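Local structure of arylsulfatase (Pseudoalteromonas sp. MB47, 7AJ0) at residues A[58-63]-A[323-328]; A[151-156]-A[262-267]. The protein removes sulfate groups from fucoidan, a sulfated polysaccharide, as a calcium-containing sulfatase that assembles into a hexamer and probably acts on chain ends. All coordinates share one frame; numbering follows the deposited sequence.

Contact 1. Residues A[58-63]-A[323-328]. With CA (calcium ion), chain G.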
ATOM      1  N   LEU A  58      39.141   1.674  -3.213  1.00 22.18           N
ATOM      2  CA  LEU A  58      37.876   1.825  -2.503  1.00 22.02           C
ATOM      3  C   LEU A  58      37.023   2.832  -3.264  1.00 22.03           C
ATOM      4  O   LEU A  58      37.276   4.039  -3.211  1.00 22.27           O
ATOM      5  CB  LEU A  58      38.124   2.270  -1.067  1.00 22.18           C
ATOM      6  CG  LEU A  58      36.945   2.227  -0.099  1.00 22.07           C
ATOM      7  CD1 LEU A  58      36.429   0.810   0.090  1.00 26.64           C
ATOM      8  CD2 LEU A  58      37.372   2.829   1.231  1.00 28.00           C
ATOM      9  N   VAL A  59      36.021   2.334  -3.972  1.00 21.83           N
ATOM     10  CA  VAL A  59      35.074   3.185  -4.683  1.00 21.86           C
ATOM     11  C   VAL A  59      33.932   3.534  -3.739  1.00 21.82           C
ATOM     12  O   VAL A  59      33.520   2.719  -2.906  1.00 21.66           O
ATOM     13  CB  VAL A  59      34.558   2.493  -5.957  1.00 21.75           C
ATOM     14  CG1 VAL A  59      33.732   3.463  -6.786  1.00 22.34           C
ATOM     15  CG2 VAL A  59      35.721   1.949  -6.767  1.00 29.78           C
ATOM     16  N   ASP A  60      33.414   4.750  -3.872  1.00 22.00           N
ATOM     17  CA  ASP A  60      32.392   5.264  -2.970  1.00 22.06           C
ATOM     18  C   ASP A  60      31.007   4.995  -3.543  1.00 23.01           C
ATOM     19  O   ASP A  60      30.730   5.331  -4.699  1.00 22.01           O
ATOM     20  CB  ASP A  60      32.601   6.763  -2.745  1.00 22.41           C
ATOM     21  CG  ASP A  60      31.857   7.287  -1.532  1.00 22.56           C
ATOM     22  OD1 ASP A  60      31.174   6.495  -0.856  1.00 25.19           O
ATOM     23  OD2 ASP A  60      31.961   8.500  -1.251  1.00 30.07           O
ATOM     24  N   ASP A  61      30.145   4.374  -2.733  1.00 21.82           N
ATOM     25  CA  ASP A  61      28.737   4.175  -3.078  1.00 21.78           C
ATOM     26  C   ASP A  61      28.576   3.390  -4.376  1.00 21.64           C
ATOM     27  O   ASP A  61      27.690   3.669  -5.186  1.00 21.74           O
ATOM     28  CB  ASP A  61      28.001   5.515  -3.169  1.00 22.07           C
ATOM     29  CG  ASP A  61      27.875   6.207  -1.824  1.00 22.26           C
ATOM     30  OD1 ASP A  61      28.360   5.646  -0.822  1.00 22.17           O
ATOM     31  OD2 ASP A  61      27.288   7.307  -1.766  1.00 22.56           O
ATOM     32  N   LEU A  62      29.430   2.391  -4.571  1.00 21.47           N
ATOM     33  CA  LEU A  62      29.378   1.546  -5.755  1.00 21.40           C
ATOM     34  C   LEU A  62      28.520   0.319  -5.473  1.00 21.30           C
ATOM     35  O   LEU A  62      28.742  -0.389  -4.486  1.00 21.13           O
ATOM     36  CB  LEU A  62      30.784   1.118  -6.173  1.00 21.38           C
ATOM     37  CG  LEU A  62      30.890   0.341  -7.486  1.00 21.39           C
ATOM     38  CD1 LEU A  62      30.716   1.285  -8.668  1.00 21.60           C
ATOM     39  CD2 LEU A  62      32.214  -0.407  -7.577  1.00 29.39           C
ATOM     40  N   GLY A  63      27.547   0.065  -6.345  1.00 26.86           N
ATOM     41  CA  GLY A  63      26.660  -1.059  -6.152  1.00 21.22           C
ATOM     42  C   GLY A  63      27.283  -2.386  -6.546  1.00 22.88           C
ATOM     43  O   GLY A  63      28.226  -2.459  -7.335  1.00 21.17           O
ATOM     44  N   THR A 323      37.041  -2.753  -4.087  1.00 21.45           N
ATOM     45  CA  THR A 323      35.820  -2.925  -3.311  1.00 21.28           C
ATOM     46  C   THR A 323      35.115  -1.582  -3.177  1.00 21.29           C
ATOM     47  O   THR A 323      35.585  -0.553  -3.669  1.00 21.42           O
ATOM     48  CB  THR A 323      36.130  -3.535  -1.936  1.00 21.30           C
ATOM     49  OG1 THR A 323      34.909  -3.843  -1.253  1.00 21.16           O
ATOM     50  CG2 THR A 323      36.940  -2.570  -1.084  1.00 21.48           C
ATOM     51  N   SER A 324      33.968  -1.608  -2.507  1.00 21.18           N
ATOM     52  CA  SER A 324      33.162  -0.432  -2.233  1.00 21.23           C
ATOM     53  C   SER A 324      32.979  -0.292  -0.727  1.00 21.29           C
ATOM     54  O   SER A 324      33.269  -1.210   0.045  1.00 22.04           O
ATOM     55  CB  SER A 324      31.800  -0.528  -2.931  1.00 21.14           C
ATOM     56  OG  SER A 324      30.959   0.546  -2.556  1.00 21.23           O
ATOM     57  N   ASP A 325      32.494   0.875  -0.306  1.00 21.42           N
ATOM     58  CA  ASP A 325      32.236   1.106   1.109  1.00 21.55           C
ATOM     59  C   ASP A 325      30.775   0.905   1.493  1.00 21.49           C
ATOM     60  O   ASP A 325      30.488   0.697   2.675  1.00 21.58           O
ATOM     61  CB  ASP A 325      32.685   2.516   1.513  1.00 21.83           C
ATOM     62  CG  ASP A 325      31.737   3.597   1.044  1.00 21.93           C
ATOM     63  OD1 ASP A 325      31.109   3.439  -0.027  1.00 21.79           O
ATOM     64  OD2 ASP A 325      31.628   4.615   1.758  1.00 22.21           O
ATOM     65  N   ASN A 326      29.855   0.945   0.538  1.00 21.40           N
ATOM     66  CA  ASN A 326      28.454   0.631   0.802  1.00 21.38           C
ATOM     67  C   ASN A 326      27.731   0.544  -0.538  1.00 21.29           C
ATOM     68  O   ASN A 326      28.324   0.751  -1.601  1.00 21.26           O
ATOM     69  CB  ASN A 326      27.809   1.663   1.729  1.00 21.62           C
ATOM     70  CG  ASN A 326      28.056   3.085   1.279  1.00 22.34           C
ATOM     71  OD1 ASN A 326      28.834   3.817   1.893  1.00 22.01           O
ATOM     72  ND2 ASN A 326      27.398   3.485   0.197  1.00 34.83           N
ATOM     73  N   GLY A 327      26.439   0.227  -0.475  1.00 21.31           N
ATOM     74  CA  GLY A 327      25.646   0.057  -1.667  1.00 21.29           C
ATOM     75  C   GLY A 327      25.270   1.377  -2.302  1.00 21.48           C
ATOM     76  O   GLY A 327      25.638   2.464  -1.838  1.00 21.63           O
ATOM     77  N   PRO A 328      24.499   1.289  -3.382  1.00 21.53           N
ATOM     78  CA  PRO A 328      24.180   2.497  -4.154  1.00 21.75           C
ATOM     79  C   PRO A 328      23.325   3.471  -3.362  1.00 21.99           C
ATOM     80  O   PRO A 328      22.438   3.076  -2.600  1.00 22.03           O
ATOM     81  CB  PRO A 328      23.423   1.952  -5.373  1.00 21.79           C
ATOM     82  CG  PRO A 328      22.814   0.674  -4.891  1.00 21.67           C
ATOM     83  CD  PRO A 328      23.789   0.097  -3.885  1.00 27.23           C
TER
HETATM   84 CA    CA G 600      29.997   5.607   0.745  1.00 22.07          CA
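The calcium site of this sulfatase is built where two neighbouring parallel strands end, Asp60 and Asp61 facing Asp325 and Asn326 across the metal. Asp60 OD1 lies 2.2 Å from the calcium ion and Asp61 OD1 2.3 Å. Asp325 binds through both carboxylate oxygens, OD2 at 2.2 Å and, in a longer bond, OD1 at 2.6 Å from the calcium ion; its carboxylate plane stands 77° from that of Asp60. Asn326 OD1 and Cys102 SG complete the set. A consecutive acidic pair after one strand and an Asp-Asn pair after another is the metal-binding pattern of the sulfatase family in the alkaline phosphatase clan. Hydrogen bonds hold the ligands in place. Asp61 N points almost straight at Asp325 OD1, 3.0 Å away (177° at the hydrogen). Asn326 sends ND2 to Asp61 OD1, meeting it from above the carboxylate plane, and also to Gly327 O, which fixes the amide flip and leaves OD1 for the metal. A chi1 of 50° turns this amide back to segment 58-63. Before the site, Val59 N bonds Thr323 O at 2.9 Å, and Leu58 CD1 lies 3.6 Å from Thr323 CG2. Lys157 pairs with Asp60 OD2, Lys345 with Asp61 OD2.

Contact 2. Residues A[151-156]-A[262-267]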
ATOM      1  N   LYS A 151      55.598   2.064   4.148  1.00 28.32           N
ATOM      2  CA  LYS A 151      55.149   3.432   3.912  1.00 28.30           C
ATOM      3  C   LYS A 151      53.640   3.374   3.676  1.00 27.56           C
ATOM      4  O   LYS A 151      53.180   2.730   2.726  1.00 27.09           O
ATOM      5  CB  LYS A 151      55.870   4.064   2.727  1.00 28.55           C
ATOM      6  CG  LYS A 151      57.361   4.303   2.958  1.00 34.68           C
ATOM      7  CD  LYS A 151      57.628   5.368   4.027  1.00 58.39           C
ATOM      8  CE  LYS A 151      57.316   6.777   3.530  1.00 52.89           C
ATOM      9  NZ  LYS A 151      57.528   7.807   4.591  1.00 56.52           N
ATOM     10  N   THR A 152      52.877   4.022   4.548  1.00 27.51           N
ATOM     11  CA  THR A 152      51.428   3.890   4.577  1.00 26.89           C
ATOM     12  C   THR A 152      50.771   5.211   4.206  1.00 26.84           C
ATOM     13  O   THR A 152      51.203   6.278   4.653  1.00 27.34           O
ATOM     14  CB  THR A 152      50.959   3.447   5.965  1.00 26.90           C
ATOM     15  OG1 THR A 152      51.295   4.453   6.929  1.00 36.06           O
ATOM     16  CG2 THR A 152      51.627   2.141   6.360  1.00 27.02           C
ATOM     17  N   ALA A 153      49.722   5.137   3.393  1.00 26.27           N
ATOM     18  CA  ALA A 153      49.054   6.343   2.936  1.00 26.23           C
ATOM     19  C   ALA A 153      47.584   6.067   2.673  1.00 25.62           C
ATOM     20  O   ALA A 153      47.201   4.965   2.272  1.00 25.19           O
ATOM     21  CB  ALA A 153      49.705   6.897   1.660  1.00 26.40           C
ATOM     22  N   LEU A 154      46.765   7.085   2.915  1.00 25.64           N
ATOM     23  CA  LEU A 154      45.383   7.124   2.456  1.00 25.17           C
ATOM     24  C   LEU A 154      45.253   8.336   1.548  1.00 25.32           C
ATOM     25  O   LEU A 154      45.531   9.463   1.971  1.00 25.78           O
ATOM     26  CB  LEU A 154      44.400   7.205   3.620  1.00 25.10           C
ATOM     27  CG  LEU A 154      42.933   7.031   3.217  1.00 24.61           C
ATOM     28  CD1 LEU A 154      42.172   6.295   4.308  1.00 24.43           C
ATOM     29  CD2 LEU A 154      42.274   8.370   2.917  1.00 30.70           C
ATOM     30  N   ILE A 155      44.851   8.104   0.304  1.00 24.99           N
ATOM     31  CA  ILE A 155      44.723   9.156  -0.695  1.00 25.14           C
ATOM     32  C   ILE A 155      43.287   9.138  -1.192  1.00 24.72           C
ATOM     33  O   ILE A 155      42.860   8.178  -1.846  1.00 24.30           O
ATOM     34  CB  ILE A 155      45.722   8.979  -1.847  1.00 25.27           C
ATOM     35  CG1 ILE A 155      47.144   9.214  -1.323  1.00 25.80           C
ATOM     36  CG2 ILE A 155      45.384   9.920  -2.989  1.00 25.37           C
ATOM     37  CD1 ILE A 155      48.237   9.003  -2.347  1.00 26.02           C
ATOM     38  N   GLY A 156      42.539  10.191  -0.872  1.00 24.88           N
ATOM     39  CA  GLY A 156      41.162  10.302  -1.306  1.00 24.57           C
ATOM     40  C   GLY A 156      40.201  10.640  -0.186  1.00 24.59           C
ATOM     41  O   GLY A 156      40.529  11.415   0.717  1.00 25.01           O
ATOM     42  N   PHE A 262      54.754  -0.705   0.418  1.00 27.05           N
ATOM     43  CA  PHE A 262      53.754   0.340   0.557  1.00 26.72           C
ATOM     44  C   PHE A 262      52.399  -0.276   0.879  1.00 26.11           C
ATOM     45  O   PHE A 262      52.073  -1.380   0.432  1.00 25.83           O
ATOM     46  CB  PHE A 262      53.662   1.210  -0.711  1.00 26.67           C
ATOM     47  CG  PHE A 262      53.010   0.533  -1.888  1.00 26.23           C
ATOM     48  CD1 PHE A 262      51.628   0.440  -1.980  1.00 25.64           C
ATOM     49  CD2 PHE A 262      53.778   0.023  -2.920  1.00 26.46           C
ATOM     50  CE1 PHE A 262      51.029  -0.175  -3.060  1.00 25.30           C
ATOM     51  CE2 PHE A 262      53.184  -0.590  -4.008  1.00 26.12           C
ATOM     52  CZ  PHE A 262      51.807  -0.688  -4.078  1.00 25.55           C
ATOM     53  N   TYR A 263      51.626   0.441   1.688  1.00 25.97           N
ATOM     54  CA  TYR A 263      50.226   0.127   1.942  1.00 25.41           C
ATOM     55  C   TYR A 263      49.429   1.375   1.587  1.00 25.23           C
ATOM     56  O   TYR A 263      49.520   2.392   2.284  1.00 25.51           O
ATOM     57  CB  TYR A 263      49.988  -0.284   3.391  1.00 25.48           C
ATOM     58  CG  TYR A 263      48.574  -0.759   3.636  1.00 24.95           C
ATOM     59  CD1 TYR A 263      47.536   0.148   3.791  1.00 24.72           C
ATOM     60  CD2 TYR A 263      48.275  -2.112   3.697  1.00 26.00           C
ATOM     61  CE1 TYR A 263      46.241  -0.277   4.005  1.00 24.29           C
ATOM     62  CE2 TYR A 263      46.981  -2.550   3.913  1.00 25.33           C
ATOM     63  CZ  TYR A 263      45.969  -1.626   4.066  1.00 24.07           C
ATOM     64  OH  TYR A 263      44.677  -2.047   4.282  1.00 23.69           O
ATOM     65  N   LEU A 264      48.655   1.300   0.508  1.00 24.82           N
ATOM     66  CA  LEU A 264      47.924   2.445  -0.015  1.00 24.69           C
ATOM     67  C   LEU A 264      46.442   2.118  -0.073  1.00 24.16           C
ATOM     68  O   LEU A 264      46.045   1.121  -0.685  1.00 23.85           O
ATOM     69  CB  LEU A 264      48.433   2.833  -1.407  1.00 24.81           C
ATOM     70  CG  LEU A 264      47.592   3.882  -2.135  1.00 24.67           C
ATOM     71  CD1 LEU A 264      47.525   5.169  -1.328  1.00 24.94           C
ATOM     72  CD2 LEU A 264      48.144   4.154  -3.524  1.00 24.84           C
ATOM     73  N   ILE A 265      45.629   2.964   0.556  1.00 24.11           N
ATOM     74  CA  ILE A 265      44.184   2.971   0.362  1.00 23.69           C
ATOM     75  C   ILE A 265      43.889   4.132  -0.586  1.00 23.74           C
ATOM     76  O   ILE A 265      43.933   5.298  -0.192  1.00 24.01           O
ATOM     77  CB  ILE A 265      43.425   3.116   1.676  1.00 23.66           C
ATOM     78  CG1 ILE A 265      43.622   1.878   2.548  1.00 26.99           C
ATOM     79  CG2 ILE A 265      41.939   3.351   1.400  1.00 23.31           C
ATOM     80  CD1 ILE A 265      43.074   2.022   3.953  1.00 23.71           C
ATOM     81  N   HIS A 266      43.586   3.814  -1.845  1.00 23.51           N
ATOM     82  CA  HIS A 266      43.155   4.815  -2.814  1.00 23.55           C
ATOM     83  C   HIS A 266      41.634   4.905  -2.745  1.00 23.22           C
ATOM     84  O   HIS A 266      40.930   4.012  -3.225  1.00 22.89           O
ATOM     85  CB  HIS A 266      43.616   4.465  -4.222  1.00 23.56           C
ATOM     86  CG  HIS A 266      43.330   5.538  -5.224  1.00 23.70           C
ATOM     87  ND1 HIS A 266      44.209   6.568  -5.483  1.00 24.14           N
ATOM     88  CD2 HIS A 266      42.252   5.756  -6.013  1.00 23.51           C
ATOM     89  CE1 HIS A 266      43.691   7.366  -6.400  1.00 24.21           C
ATOM     90  NE2 HIS A 266      42.504   6.895  -6.738  1.00 23.83           N
ATOM     91  N   SER A 267      41.134   5.982  -2.153  1.00 25.56           N
ATOM     92  CA  SER A 267      39.718   6.140  -1.828  1.00 23.15           C
ATOM     93  C   SER A 267      39.107   7.144  -2.799  1.00 23.23           C
ATOM     94  O   SER A 267      39.117   8.350  -2.558  1.00 23.55           O
ATOM     95  CB  SER A 267      39.571   6.585  -0.366  1.00 23.33           C
ATOM     96  OG  SER A 267      38.223   6.866  -0.032  1.00 23.20           O
TER
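Ile155, Tyr263 and Ser267 have the most surface buried where strand 151-155 runs beside strand 262-267, their axes 5° from parallel and 4.7 Å apart at closest approach. Both the N and the O of Ile155 bond to strand 262-267: N donates to Ile265 O at 3.0 Å, nearly in line with that carbonyl, and O receives Ser267 N at 2.8 Å. With CG1 anti to its carbonyl carbon (chi1 -68°), Ile155 extends CD1 back along the sheet to Leu264 CD1, 4.0 Å away, on the face that also carries Ala153 and is covered by helix 240-258. Tyr263 belongs to the other face. Its N donates to Lys151 O and its O accepts Ala153 N, while CB rests 4.2 Å from Thr152 CG2; the phenol leads away from strand 151-155, and OH bonds Gln141 and Ser384. Ser267 lays CB 3.9 Å from Ile155 O, and its OG bonds Lys157 O and Arg106 NH1. Beside it Gly156 CA comes within 3.1 Å of Ser267 O, at a backbone conformation (phi 130°) suited to glycine. Five backbone hydrogen bonds, alternating in direction, set the register and satisfy the facing peptide groups of a buried contact, leaving its faces to apolar packing such as Ile155 on Leu264.

In the fold
Strand 53-59 joins the two contacts: it pairs in parallel with strand 318-324 in contact 1 and, on its other edge, with strand 262-267, which belongs to contact 2. The strand portions of all four segments thus share one sheet, the metal ligands lying in the loops that follow two of them. The centres are about 17 Å apart, yet Leu58 N lies 2.9 Å from His266 O in a probable hydrogen bond. Contact 2 is nested in sequence inside the loop that contact 1 closes. Its C-terminal end reaches toward the metal, with the Ser267 side chain about 8 Å from the calcium ion. Lys157 spans both, its backbone O at Ser267 and its NZ at Asp60; Arg106 does so through NH1 to Ser267 and NE to Asp325 OD2.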